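Local coordinates for protein P43 (Trichuris muris, PDB 6QIX) that is the major secreted protein of a whipworm parasite, tethers to matrix and inhibits interleukin-13 function, at residues P39-M42 and Y43-S47; D303-A306 and T307-K311; H312-H315 and W316-D319. All coordinates share one frame; numbering follows the deposited sequence.

In the fold
All three contacts are local, made between residues a few positions apart. Contact 1 belongs to the first helix, 39-49, and lies about 33 Å from contact 2 and 29 Å from contact 3, centre to centre, with no touch. Contacts 2 and 3 follow each other in the chain and do touch: contact 2 is the end of helix 292-310, contact 3 the turn into helix 315-325. Contacts 1 and 3 are surface contacts, whereas contact 2 is partly buried. Hydroxyls on backbone carbonyls mark contacts 1 and 2, with an acetate held in contact 1; contact 3 relies on proline-tryptophan packing, a salt bridge and a water.

Contact 1 of 3, residues P39-M42 and Y43-S47. With ACT (acetate ion), chain D.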
loop_
_atom_site.group_PDB
_atom_site.type_symbol
_atom_site.label_atom_id
_atom_site.label_comp_id
_atom_site.label_asym_id
_atom_site.label_seq_id
_atom_site.Cartn_x
_atom_site.Cartn_y
_atom_site.Cartn_z
ATOM N N PRO A 39 -9.710 -7.421 9.113
ATOM C CA PRO A 39 -9.231 -7.813 7.767
ATOM C C PRO A 39 -9.258 -9.315 7.529
ATOM O O PRO A 39 -9.709 -9.784 6.472
ATOM C CB PRO A 39 -7.790 -7.267 7.736
ATOM C CG PRO A 39 -7.867 -6.068 8.685
ATOM C CD PRO A 39 -8.788 -6.487 9.788
ATOM N N GLN A 40 -8.783 -10.092 8.496
ATOM C CA GLN A 40 -8.793 -11.546 8.322
ATOM C C GLN A 40 -10.206 -12.058 8.052
ATOM O O GLN A 40 -10.418 -12.909 7.181
ATOM C CB GLN A 40 -8.198 -12.241 9.550
ATOM C CG GLN A 40 -8.147 -13.770 9.407
ATOM C CD GLN A 40 -7.208 -14.223 8.294
ATOM O OE1 GLN A 40 -6.236 -13.540 7.977
ATOM N NE2 GLN A 40 -7.488 -15.381 7.708
ATOM N N HIS A 41 -11.190 -11.548 8.787
ATOM C CA HIS A 41 -12.566 -11.990 8.581
ATOM C C HIS A 41 -13.089 -11.578 7.212
ATOM O O HIS A 41 -13.736 -12.376 6.523
ATOM C CB HIS A 41 -13.463 -11.409 9.656
ATOM C CG HIS A 41 -14.897 -11.781 9.503
ATOM N ND1 HIS A 41 -15.875 -10.861 9.195
ATOM C CD2 HIS A 41 -15.518 -12.977 9.609
ATOM C CE1 HIS A 41 -17.048 -11.474 9.153
ATOM N NE2 HIS A 41 -16.854 -12.761 9.384
ATOM N N MET A 42 -12.830 -10.336 6.804
ATOM C CA MET A 42 -13.286 -9.893 5.489
ATOM C C MET A 42 -12.590 -10.681 4.381
ATOM O O MET A 42 -13.231 -11.095 3.409
ATOM C CB MET A 42 -13.058 -8.382 5.327
ATOM C CG MET A 42 -13.433 -7.836 3.956
ATOM S SD MET A 42 -13.115 -6.058 3.800
ATOM C CE MET A 42 -14.431 -5.466 4.877
ATOM N N TYR A 43 -11.278 -10.898 4.508
ATOM C CA TYR A 43 -10.572 -11.729 3.535
ATOM C C TYR A 43 -11.165 -13.140 3.481
ATOM O O TYR A 43 -11.326 -13.721 2.394
ATOM C CB TYR A 43 -9.084 -11.771 3.892
ATOM C CG TYR A 43 -8.365 -12.955 3.303
ATOM C CD1 TYR A 43 -8.108 -13.014 1.953
ATOM C CD2 TYR A 43 -7.949 -14.020 4.095
ATOM C CE1 TYR A 43 -7.431 -14.118 1.391
ATOM C CE2 TYR A 43 -7.309 -15.108 3.556
ATOM C CZ TYR A 43 -7.053 -15.156 2.207
ATOM O OH TYR A 43 -6.395 -16.224 1.678
ATOM N N SER A 44 -11.503 -13.704 4.648
ATOM C CA SER A 44 -12.086 -15.045 4.693
ATOM C C SER A 44 -13.384 -15.108 3.899
ATOM O O SER A 44 -13.620 -16.054 3.141
ATOM C CB SER A 44 -12.345 -15.454 6.145
ATOM O OG SER A 44 -11.129 -15.811 6.793
ATOM N N LYS A 45 -14.237 -14.099 4.061
ATOM C CA LYS A 45 -15.515 -14.102 3.366
ATOM C C LYS A 45 -15.329 -13.859 1.880
ATOM O O LYS A 45 -16.050 -14.442 1.066
ATOM C CB LYS A 45 -16.435 -13.035 3.954
ATOM C CG LYS A 45 -16.746 -13.245 5.397
ATOM C CD LYS A 45 -17.846 -14.272 5.589
ATOM C CE LYS A 45 -18.605 -14.000 6.884
ATOM N NZ LYS A 45 -18.961 -15.258 7.585
ATOM N N LEU A 46 -14.400 -12.974 1.509
ATOM C CA LEU A 46 -14.098 -12.756 0.087
ATOM C C LEU A 46 -13.613 -14.038 -0.569
ATOM O O LEU A 46 -14.024 -14.373 -1.691
ATOM C CB LEU A 46 -13.037 -11.656 -0.089
ATOM C CG LEU A 46 -13.472 -10.241 0.337
ATOM C CD1 LEU A 46 -12.287 -9.273 0.253
ATOM C CD2 LEU A 46 -14.617 -9.761 -0.524
ATOM N N SER A 47 -12.714 -14.750 0.114
ATOM C CA SER A 47 -12.152 -15.975 -0.432
ATOM C C SER A 47 -13.234 -17.038 -0.560
ATOM O O SER A 47 -13.382 -17.667 -1.611
ATOM C CB SER A 47 -10.986 -16.422 0.457
ATOM O OG SER A 47 -10.657 -17.767 0.214
HETATM C C ACT D . -5.992 -15.218 -2.316
HETATM O O ACT D . -5.838 -15.547 -1.127
HETATM O OXT ACT D . -5.120 -14.888 -3.160
HETATM C CH3 ACT D . -7.465 -15.164 -2.774
#
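The first turns of helix 39-49 bring residues 39-42 against residues 43-47 in regular i to i+4 spacing. Tyr43 N donates to Pro39 O at 2.7 Å in a nearly straight bond, and Leu46 N likewise reaches Met42 O. Gln40 O is gripped twice: Ser44 N approaches it from one face of the carbonyl plane, while Ser44 OG, 3.0 Å from Gln40 O, comes from the other and sits above that plane. The hydroxyl gets there because Ser44 OG stands opposite its own carbonyl carbon, beside the backbone N (chi1 -76°).

On the exposed side, Lys45 lays CG over one face of the His41 imidazole, 4.2 Å from the ring centroid and 19° off the normal, a CH-pi contact. Further along the same chain, bends at chi2 and chi4 accompany an approach of Lys45 CE to His41 NE2 of 3.3 Å. On the side facing strand 79-85, Met42 and Leu46 run alongside each other and touch Phe79 and Phe81 respectively.

Gln40 and Tyr43 point the same way, amide and ring planes 68° apart, with Gln40 NE2 at the ring edge, 3.9 Å from Tyr43 CD2. The amide is held by the loop beyond, Gln40 OE1 accepting from Leu58 N and NE2 donating to Arg56 O. Arg56 and Tyr145 also bind the acetate, probably from the crystallisation liquor, whose O lies at the ring edge and accepts from Tyr43 OH at 2.9 Å.

Contact 2 of 3, residues D303-A306 and T307-K311; sequences DFTA and TSKEK
Residues 303-306 and 307-311 form the last turns of helix 292-310, where i to i+4 bonds run from Thr307 N to Asp303 O through Glu310 N to Ala306 O, the latter 2.9 Å long with an N-H...O angle of 161°. Ser308 N to Phe304 O keeps the pattern; of these amides only Lys309 N is weakly held, at 3.3 Å to both Thr305 O and Ala306 O. Beyond them, Lys311 is the first residue to leave helical torsions.

Two hydroxyls fold back on the backbone in different ways. Thr307 OG1 meets Asp303 O at 2.9 Å from above the carbonyl plane, on the face opposite to Thr307 N, so one oxygen serves both donors of the same residue. Ser308 OG instead takes Thr305 O, one residue later than the acceptor of its own amide, at a short 2.6 Å. Its chi1 of 68° places OG between the backbone N and the carbonyl carbon, and the C=O...OG angle of 123° makes this more bent than the approach of Thr307 OG1 to Asp303 O.

Thr305 and Lys309 lie side by side, Thr305 CG2 being 4.2 Å from Lys309 CE. Thr305 OG1 is hydrogen-bonded to His116 O, its strongest partner, and is also within hydrogen-bonding geometry of Trp301 O, one turn back. On the next flank the extended Glu310 chain passes Ala306, with CG 3.1 Å from Ala306 O.

Phe304 and Ser308 face helix 315-325. The Phe304 ring packs on Arg318, Tyr321 and Leu325 and meets Tyr225 edge-to-face, whereas Ser308 touches Arg318 and, in the connecting loop, Met313; Lys309 NZ has a long, weak ion pair with Glu159, from strand 155-160.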
loop_
_atom_site.group_PDB
_atom_site.type_symbol
_atom_site.label_atom_id
_atom_site.label_comp_id
_atom_site.label_asym_id
_atom_site.label_seq_id
_atom_site.Cartn_x
_atom_site.Cartn_y
_atom_site.Cartn_z
ATOM N N ASP A 303 7.445 12.688 10.353
ATOM C CA ASP A 303 7.663 13.988 9.726
ATOM C C ASP A 303 6.606 14.282 8.662
ATOM O O ASP A 303 6.106 15.417 8.571
ATOM C CB ASP A 303 9.065 14.046 9.134
ATOM C CG ASP A 303 10.153 14.073 10.221
ATOM O OD1 ASP A 303 11.346 13.899 9.883
ATOM O OD2 ASP A 303 9.817 14.274 11.418
ATOM N N PHE A 304 6.239 13.278 7.861
ATOM C CA PHE A 304 5.187 13.482 6.868
ATOM C C PHE A 304 3.863 13.836 7.543
ATOM O O PHE A 304 3.143 14.749 7.111
ATOM C CB PHE A 304 4.998 12.235 5.981
ATOM C CG PHE A 304 3.733 12.305 5.170
ATOM C CD1 PHE A 304 3.647 13.184 4.096
ATOM C CD2 PHE A 304 2.616 11.553 5.514
ATOM C CE1 PHE A 304 2.457 13.328 3.357
ATOM C CE2 PHE A 304 1.417 11.694 4.789
ATOM C CZ PHE A 304 1.332 12.566 3.700
ATOM N N THR A 305 3.489 13.073 8.571
ATOM C CA THR A 305 2.194 13.300 9.215
ATOM C C THR A 305 2.130 14.696 9.827
ATOM O O THR A 305 1.138 15.434 9.636
ATOM C CB THR A 305 1.967 12.186 10.247
ATOM O OG1 THR A 305 1.949 10.907 9.564
ATOM C CG2 THR A 305 0.696 12.371 11.049
ATOM N N ALA A 306 3.205 15.098 10.516
ATOM C CA ALA A 306 3.294 16.465 11.020
ATOM C C ALA A 306 3.243 17.502 9.895
ATOM O O ALA A 306 2.571 18.536 10.029
ATOM C CB ALA A 306 4.579 16.620 11.819
ATOM N N THR A 307 3.948 17.263 8.786
ATOM C CA THR A 307 3.920 18.214 7.671
ATOM C C THR A 307 2.535 18.305 7.055
ATOM O O THR A 307 2.134 19.375 6.578
ATOM C CB THR A 307 4.915 17.806 6.580
ATOM O OG1 THR A 307 6.233 17.874 7.095
ATOM C CG2 THR A 307 4.803 18.735 5.360
ATOM N N SER A 308 1.808 17.180 6.984
ATOM C CA SER A 308 0.481 17.209 6.369
ATOM C C SER A 308 -0.447 18.105 7.156
ATOM O O SER A 308 -1.332 18.733 6.572
ATOM C CB SER A 308 -0.119 15.787 6.256
ATOM O OG SER A 308 -0.447 15.212 7.540
ATOM N N LYS A 309 -0.256 18.187 8.464
ATOM C CA LYS A 309 -1.038 19.122 9.265
ATOM C C LYS A 309 -0.491 20.549 9.188
ATOM O O LYS A 309 -1.270 21.506 9.096
ATOM C CB LYS A 309 -1.073 18.663 10.718
ATOM C CG LYS A 309 -1.754 17.357 10.942
ATOM C CD LYS A 309 -1.459 16.831 12.330
ATOM C CE LYS A 309 -1.863 15.375 12.452
ATOM N NZ LYS A 309 -1.611 14.854 13.830
ATOM N N GLU A 310 0.830 20.732 9.203
ATOM C CA GLU A 310 1.365 22.090 9.117
ATOM C C GLU A 310 0.924 22.783 7.829
ATOM O O GLU A 310 0.675 23.994 7.821
ATOM C CB GLU A 310 2.896 22.075 9.225
ATOM C CG GLU A 310 3.405 21.515 10.524
ATOM C CD GLU A 310 4.926 21.411 10.543
ATOM O OE1 GLU A 310 5.583 22.249 9.885
ATOM O OE2 GLU A 310 5.461 20.483 11.188
ATOM N N LYS A 311 0.846 22.043 6.728
ATOM C CA LYS A 311 0.522 22.598 5.415
ATOM C C LYS A 311 -0.974 22.528 5.107
ATOM O O LYS A 311 -1.383 22.797 3.962
ATOM C CB LYS A 311 1.345 21.873 4.334
ATOM C CG LYS A 311 2.843 21.949 4.599
ATOM C CD LYS A 311 3.692 22.000 3.326
ATOM C CE LYS A 311 4.730 23.137 3.401
ATOM N NZ LYS A 311 5.516 23.241 2.148
#

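Contact 3 of 3, residues H312-H315 and W316-D319; sequences HMPH and WKRD
Pro314 rests on the indole of Trp316, its CG 3.2 Å above the plane toward the rim and 3.4 Å from Trp316 NE1. Lys317 CB lies over the same face, also toward the rim. The indole reaches the proline because Trp316 CG falls between the backbone N and the carbonyl carbon (chi1 60°), the side chain running alongside Pro314.

The backbone beneath is a helix start, with Pro314 at the N-cap position. Pro314 O takes Arg318 N at 2.9 Å and 172°, nearly straight, and Lys317 N adds a weak bond; His315 O then receives Asp319 N at 2.8 Å.

The polar ends are arranged around this first turn. Arg318 NE and Asp319 OD1 form a salt bridge of 2.8 Å, the guanidinium meeting the carboxylate oxygen from above its plane, 43° out. The other oxygen, Asp319 OD2, accepts from a water at 2.6 Å, and that water lies 2.8 Å from His315 ND1, linking the imidazole to the carboxylate across the turn. Bends at chi2 and chi3 of Arg318 carry NH2 back to within 3.7 Å of His315 CB.

Outside the turn, His315 NE2 has a weak hydrogen bond to Glu172 OE1, the His315 ring meets that of His156, and Arg318 NH2 has a weak hydrogen bond to Cys157 O.

Upstream, His312, with positive phi, is the C-prime residue of a Schellman motif that ends helix 292-310, Met313 N returning to Ser308 O. The loop thereby turns the chain into helix 315-325, whose first turn packs Trp316 on Asp257 and Asp319 on Ala122 and Phe123, all in loops, while His156 and Cys157 belong to strand 155-160.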
loop_
_atom_site.group_PDB
_atom_site.type_symbol
_atom_site.label_atom_id
_atom_site.label_comp_id
_atom_site.label_asym_id
_atom_site.label_seq_id
_atom_site.Cartn_x
_atom_site.Cartn_y
_atom_site.Cartn_z
ATOM N N HIS A 312 -1.787 22.160 6.106
ATOM C CA HIS A 312 -3.236 22.102 5.984
ATOM C C HIS A 312 -3.693 21.275 4.794
ATOM O O HIS A 312 -4.554 21.696 4.007
ATOM C CB HIS A 312 -3.796 23.512 5.899
ATOM C CG HIS A 312 -3.095 24.478 6.800
ATOM N ND1 HIS A 312 -3.384 24.582 8.143
ATOM C CD2 HIS A 312 -2.119 25.384 6.552
ATOM C CE1 HIS A 312 -2.614 25.513 8.683
ATOM N NE2 HIS A 312 -1.833 26.011 7.740
ATOM N N MET A 313 -3.160 20.050 4.692
ATOM C CA MET A 313 -3.494 19.227 3.549
ATOM C C MET A 313 -4.880 18.620 3.703
ATOM O O MET A 313 -5.162 17.979 4.717
ATOM C CB MET A 313 -2.506 18.093 3.389
ATOM C CG MET A 313 -1.099 18.507 3.041
ATOM S SD MET A 313 -0.198 17.023 2.517
ATOM C CE MET A 313 1.335 17.868 2.055
ATOM N N PRO A 314 -5.756 18.781 2.725
ATOM C CA PRO A 314 -7.002 18.011 2.730
ATOM C C PRO A 314 -6.719 16.534 2.556
ATOM O O PRO A 314 -5.648 16.131 2.062
ATOM C CB PRO A 314 -7.794 18.560 1.540
ATOM C CG PRO A 314 -6.829 19.220 0.687
ATOM C CD PRO A 314 -5.627 19.628 1.536
ATOM N N HIS A 315 -7.718 15.720 2.940
ATOM C CA HIS A 315 -7.475 14.272 2.984
ATOM C C HIS A 315 -7.037 13.733 1.613
ATOM O O HIS A 315 -6.185 12.834 1.551
ATOM C CB HIS A 315 -8.685 13.472 3.534
ATOM C CG HIS A 315 -9.977 13.705 2.822
ATOM N ND1 HIS A 315 -10.260 13.161 1.590
ATOM C CD2 HIS A 315 -11.083 14.401 3.189
ATOM C CE1 HIS A 315 -11.459 13.563 1.199
ATOM N NE2 HIS A 315 -11.990 14.295 2.165
ATOM N N TRP A 316 -7.572 14.276 0.516
ATOM C CA TRP A 316 -7.252 13.714 -0.811
ATOM C C TRP A 316 -5.799 13.981 -1.193
ATOM O O TRP A 316 -5.151 13.173 -1.896
ATOM C CB TRP A 316 -8.204 14.267 -1.883
ATOM C CG TRP A 316 -8.171 15.784 -2.064
ATOM C CD1 TRP A 316 -9.032 16.720 -1.493
ATOM C CD2 TRP A 316 -7.242 16.524 -2.856
ATOM N NE1 TRP A 316 -8.657 17.985 -1.868
ATOM C CE2 TRP A 316 -7.572 17.894 -2.713
ATOM C CE3 TRP A 316 -6.154 16.155 -3.681
ATOM C CZ2 TRP A 316 -6.849 18.909 -3.363
ATOM C CZ3 TRP A 316 -5.435 17.138 -4.319
ATOM C CH2 TRP A 316 -5.801 18.533 -4.161
ATOM N N LYS A 317 -5.265 15.093 -0.712
ATOM C CA LYS A 317 -3.887 15.439 -0.995
ATOM C C LYS A 317 -2.940 14.673 -0.074
ATOM O O LYS A 317 -1.927 14.123 -0.537
ATOM C CB LYS A 317 -3.698 16.943 -0.879
ATOM C CG LYS A 317 -2.291 17.399 -1.251
ATOM C CD LYS A 317 -2.086 18.886 -1.079
ATOM C CE LYS A 317 -3.047 19.690 -1.912
ATOM N NZ LYS A 317 -2.415 20.958 -2.374
ATOM N N ARG A 318 -3.258 14.629 1.236
ATOM C CA ARG A 318 -2.491 13.785 2.158
ATOM C C ARG A 318 -2.414 12.342 1.656
ATOM O O ARG A 318 -1.342 11.720 1.654
ATOM C CB ARG A 318 -3.147 13.845 3.536
ATOM C CG ARG A 318 -2.400 13.139 4.672
ATOM C CD ARG A 318 -2.794 11.623 4.839
ATOM N NE ARG A 318 -4.243 11.449 4.841
ATOM C CZ ARG A 318 -5.045 11.742 5.856
ATOM N NH1 ARG A 318 -4.551 12.219 6.982
ATOM N NH2 ARG A 318 -6.359 11.617 5.723
ATOM N N ASP A 319 -3.557 11.780 1.255
ATOM C CA ASP A 319 -3.597 10.391 0.804
ATOM C C ASP A 319 -2.746 10.197 -0.447
ATOM O O ASP A 319 -2.015 9.189 -0.589
ATOM C CB ASP A 319 -5.049 9.984 0.532
ATOM C CG ASP A 319 -5.882 9.838 1.818
ATOM O OD1 ASP A 319 -5.232 9.739 2.898
ATOM O OD2 ASP A 319 -7.154 9.786 1.737
HETATM O O HOH W 1 -9.148 10.883 0.430
#